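Local coordinates for protein methionine gamma-lyase (Trichomonas vaginalis, PDB 1E5E) that belongs to the Cys/Met metabolism family of PLP-dependent enzymes and is modelled with a bound N-(hydroxy{3-hydroxy-2-methyl-5-[(phosphonooxy)methyl]pyridin-4-yl}methyl)norvaline (PPJ), at residues A[88-93]-A[116-121]; A[96-99]-A[103-106]. All blocks are in the same frame, centred on the assembly; numbering follows the deposited sequence.

Interaction 1 of 2, residues A[88-93]-A[116-121]; sequences GAIAAT and ALFEHA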
# COMPACT_ATOMS: atom_id res chain seq x y z
N GLY A 88 -9.80 -15.93 -12.68
CA GLY A 88 -11.08 -15.20 -12.56
C GLY A 88 -11.50 -14.54 -13.86
O GLY A 88 -12.69 -14.36 -14.12
N ALA A 89 -10.54 -14.06 -14.66
CA ALA A 89 -10.83 -13.46 -15.93
C ALA A 89 -11.38 -14.56 -16.86
O ALA A 89 -12.43 -14.33 -17.47
CB ALA A 89 -9.62 -12.83 -16.60
N ILE A 90 -10.72 -15.72 -16.87
CA ILE A 90 -11.20 -16.81 -17.70
C ILE A 90 -12.60 -17.29 -17.26
O ILE A 90 -13.53 -17.42 -18.08
CB ILE A 90 -10.20 -17.98 -17.72
CG1 ILE A 90 -8.88 -17.55 -18.43
CG2 ILE A 90 -10.81 -19.17 -18.47
CD1 ILE A 90 -7.69 -18.34 -17.93
N ALA A 91 -12.78 -17.50 -15.97
CA ALA A 91 -14.01 -18.02 -15.43
C ALA A 91 -15.13 -17.02 -15.60
O ALA A 91 -16.24 -17.41 -16.00
CB ALA A 91 -13.76 -18.35 -13.96
N ALA A 92 -14.91 -15.74 -15.33
CA ALA A 92 -16.00 -14.76 -15.42
C ALA A 92 -16.48 -14.68 -16.86
O ALA A 92 -17.66 -14.46 -17.12
CB ALA A 92 -15.56 -13.38 -14.95
N THR A 93 -15.53 -14.81 -17.80
CA THR A 93 -15.85 -14.80 -19.21
C THR A 93 -16.63 -16.06 -19.58
O THR A 93 -17.77 -15.97 -20.04
CB THR A 93 -14.54 -14.71 -20.02
OG1 THR A 93 -13.90 -13.46 -19.70
CG2 THR A 93 -14.78 -14.85 -21.51
N ALA A 116 -8.15 -27.84 -16.05
CA ALA A 116 -8.98 -28.41 -14.98
C ALA A 116 -10.34 -27.75 -14.86
O ALA A 116 -11.41 -28.36 -14.71
CB ALA A 116 -8.25 -28.34 -13.64
N LEU A 117 -10.38 -26.42 -14.95
CA LEU A 117 -11.63 -25.66 -14.91
C LEU A 117 -12.61 -26.24 -15.96
O LEU A 117 -13.77 -26.55 -15.73
CB LEU A 117 -11.37 -24.17 -15.23
CG LEU A 117 -12.58 -23.29 -15.54
CD1 LEU A 117 -13.52 -23.15 -14.34
CD2 LEU A 117 -12.18 -21.89 -16.03
N PHE A 118 -12.07 -26.35 -17.17
CA PHE A 118 -12.81 -26.84 -18.33
C PHE A 118 -13.20 -28.31 -18.17
O PHE A 118 -14.36 -28.70 -18.36
CB PHE A 118 -12.01 -26.55 -19.60
CG PHE A 118 -11.83 -25.17 -20.18
CD1 PHE A 118 -12.31 -24.06 -19.50
CD2 PHE A 118 -11.14 -24.93 -21.37
CE1 PHE A 118 -12.15 -22.80 -20.02
CE2 PHE A 118 -10.94 -23.65 -21.91
CZ PHE A 118 -11.47 -22.58 -21.19
N GLU A 119 -12.29 -29.20 -17.78
CA GLU A 119 -12.53 -30.62 -17.76
C GLU A 119 -13.42 -31.05 -16.60
O GLU A 119 -14.26 -31.91 -16.80
CB GLU A 119 -11.20 -31.41 -17.71
CG GLU A 119 -11.40 -32.91 -17.75
CD GLU A 119 -10.10 -33.67 -17.96
OE1 GLU A 119 -8.99 -33.28 -17.56
OE2 GLU A 119 -10.16 -34.75 -18.59
N HIS A 120 -13.25 -30.43 -15.44
CA HIS A 120 -14.00 -30.80 -14.27
C HIS A 120 -15.13 -29.91 -13.82
O HIS A 120 -16.24 -30.40 -13.58
CB HIS A 120 -13.02 -31.05 -13.10
CG HIS A 120 -12.03 -32.12 -13.48
ND1 HIS A 120 -12.48 -33.41 -13.74
CD2 HIS A 120 -10.69 -32.15 -13.63
CE1 HIS A 120 -11.45 -34.18 -14.04
NE2 HIS A 120 -10.36 -33.43 -13.98
N ALA A 121 -14.94 -28.60 -13.72
CA ALA A 121 -15.97 -27.68 -13.29
C ALA A 121 -17.07 -27.42 -14.30
O ALA A 121 -18.26 -27.52 -14.01
CB ALA A 121 -15.33 -26.35 -12.85
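Ile90 and Leu117 meet through one methyl each, with Ile90 CG2 3.9 Å from Leu117 CD2. The same Ile90 methyl also approaches the Phe118 ring obliquely, with CG2 4.2 Å from CE1. The Ile90 and Phe118 side chains cross at about a right angle. Leu117 CD2 serves two neighbours on helix 86-97, since it also lies 4.4 Å from Ala91 CB. The leucine gets there because its CG is anti to the backbone N (chi1 167°), which carries the branch out toward helix 86-97. The contact is wholly apolar and buried.

The backbones stay well apart. The two short helical segments approach to 11.7 Å between axes and cross at -44°, so side chains from both helices, chiefly Ile90 and Leu117, bridge the space. Both helices belong to the large domain of a fold type I (aspartate aminotransferase-like) PLP-dependent enzyme, where helices pack on a seven-stranded mixed sheet. Helix 86-97 follows strand 79-83, outermost in the sheet of this chain, and its Ile90 also rests on Val204 of strand 202-206. Ile90 lines the ligand pocket, with its side chain about 4 Å from the bound PPJ.

Further out, Phe118 packs its ring edge-to-face with Tyr152 of strand 148-154. Ala91 and Leu117 also pack on Ile240 and Asp239, respectively, of the second subunit. Within helix 86-97, Thr93 turns its hydroxyl back on the preceding turn. Its OG1 donates to Ala89 O at 2.8 Å, tilted 27° from the carbonyl plane, and Thr93 N reaches the same oxygen from the opposite face.

Interaction 2 of 2, residues A[96-99]-A[103-106]; sequences TILK and HLIS
Leu98 and Leu104 make the apolar part of this contact. Their CD1 methyls lie 4.0 Å apart, and the two side chains cross at about a right angle. Leu104 has its CG anti to the backbone N (chi1 -178°), which brings its CD1 methyl to Leu98. The other Leu98 methyl rests near the strand backbone, with CD2 4.3 Å from His103 O. This is packing against a carbonyl oxygen. Other parts of the fold complete the apolar surroundings. Ile150 of strand 148-154 and Leu122 of helix 112-124 touch both leucines, and Phe118 also lies against Leu104.

The polar links lead away from the pair. His103 starts its side chain away from the 96-99 segment, and both ring nitrogens are used elsewhere. ND1 is hydrogen-bonded to Thr148 OG1, and NE2 to Asp130 OD2. The ring is thus tied to the strands on both sides of its own, which fixes its rotation. The exposed Lys99 forms a salt bridge through NZ with Asp102 OD1. Leu98 O is hydrogen-bonded to Lys124 NZ of the second subunit, so the turn also takes part in the subunit interface.

The backbone changes course at Leu98. This is the first residue to leave helical angles after helix 86-97, with psi 160°. The chain then turns within a few residues and enters strand 103-107. That strand runs parallel to 148-154 on one side and 128-132 on the other. His103 makes backbone hydrogen bonds with Asn147 and Lys149, and Leu104 with Gln128 and Asp130. The arrangement is a tight helix-to-strand connection in the alternating helix and strand pattern of the large domain of fold type I PLP-dependent enzymes.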
# COMPACT_ATOMS: atom_id res chain seq x y z
N THR A 96 -20.17 -16.44 -17.90
CA THR A 96 -21.17 -15.51 -18.35
C THR A 96 -21.78 -16.01 -19.67
O THR A 96 -23.00 -15.93 -19.87
CB THR A 96 -20.57 -14.12 -18.67
OG1 THR A 96 -20.04 -13.59 -17.44
CG2 THR A 96 -21.56 -13.11 -19.21
N ILE A 97 -20.90 -16.45 -20.57
CA ILE A 97 -21.35 -16.90 -21.89
C ILE A 97 -22.18 -18.18 -21.79
O ILE A 97 -23.29 -18.24 -22.32
CB ILE A 97 -20.17 -17.09 -22.84
CG1 ILE A 97 -19.46 -15.74 -23.08
CG2 ILE A 97 -20.60 -17.64 -24.19
CD1 ILE A 97 -18.03 -15.91 -23.58
N LEU A 98 -21.57 -19.23 -21.27
CA LEU A 98 -22.22 -20.54 -21.24
C LEU A 98 -23.28 -20.78 -20.20
O LEU A 98 -23.37 -20.25 -19.09
CB LEU A 98 -21.12 -21.59 -21.01
CG LEU A 98 -19.92 -21.44 -21.95
CD1 LEU A 98 -18.73 -22.20 -21.38
CD2 LEU A 98 -20.31 -21.94 -23.33
N LYS A 99 -24.08 -21.80 -20.49
CA LYS A 99 -25.15 -22.31 -19.64
C LYS A 99 -25.23 -23.82 -19.84
O LYS A 99 -24.69 -24.32 -20.83
CB LYS A 99 -26.48 -21.64 -20.01
CG LYS A 99 -26.92 -21.95 -21.44
CD LYS A 99 -28.36 -21.47 -21.65
CE LYS A 99 -28.68 -21.14 -23.10
NZ LYS A 99 -28.23 -22.13 -24.11
N HIS A 103 -21.84 -26.01 -25.53
CA HIS A 103 -20.65 -26.77 -25.91
C HIS A 103 -19.46 -25.81 -26.06
O HIS A 103 -19.59 -24.72 -26.58
CB HIS A 103 -20.84 -27.52 -27.23
CG HIS A 103 -19.70 -28.28 -27.78
ND1 HIS A 103 -19.24 -28.06 -29.10
CD2 HIS A 103 -18.94 -29.27 -27.28
CE1 HIS A 103 -18.24 -28.86 -29.35
NE2 HIS A 103 -18.04 -29.62 -28.27
N LEU A 104 -18.34 -26.29 -25.58
CA LEU A 104 -17.10 -25.59 -25.64
C LEU A 104 -15.99 -26.39 -26.32
O LEU A 104 -15.69 -27.47 -25.85
CB LEU A 104 -16.59 -25.23 -24.22
CG LEU A 104 -15.28 -24.42 -24.25
CD1 LEU A 104 -15.37 -23.24 -23.29
CD2 LEU A 104 -14.11 -25.32 -23.86
N ILE A 105 -15.33 -25.76 -27.29
CA ILE A 105 -14.15 -26.39 -27.88
C ILE A 105 -12.90 -25.66 -27.38
O ILE A 105 -12.75 -24.44 -27.47
CB ILE A 105 -14.18 -26.32 -29.42
CG1 ILE A 105 -15.39 -27.10 -29.95
CG2 ILE A 105 -12.88 -26.85 -30.03
CD1 ILE A 105 -15.70 -26.81 -31.42
N SER A 106 -11.95 -26.44 -26.87
CA SER A 106 -10.69 -25.90 -26.43
C SER A 106 -9.47 -26.64 -26.96
O SER A 106 -9.47 -27.85 -27.19
CB SER A 106 -10.61 -26.06 -24.90
OG SER A 106 -9.33 -25.63 -24.44

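Overall arrangement
Both interactions are buried, and both use helix 86-97. Interaction 1 takes the middle of that helix and sets it beside helix 112-124. Interaction 2 lies just past its C-terminal end, where Leu98 packs on strand 103-107. Their centres lie 10 Å apart, and they touch where the Phe118 ring packs on Leu104 and Ser106. Interaction 2 is nested in the chain loop that interaction 1 closes. Interaction 1 is apolar and reaches the PPJ pocket through Ile90. Interaction 2 lies farther from the ligand and has polar links around its apolar pair. Both also touch the second subunit.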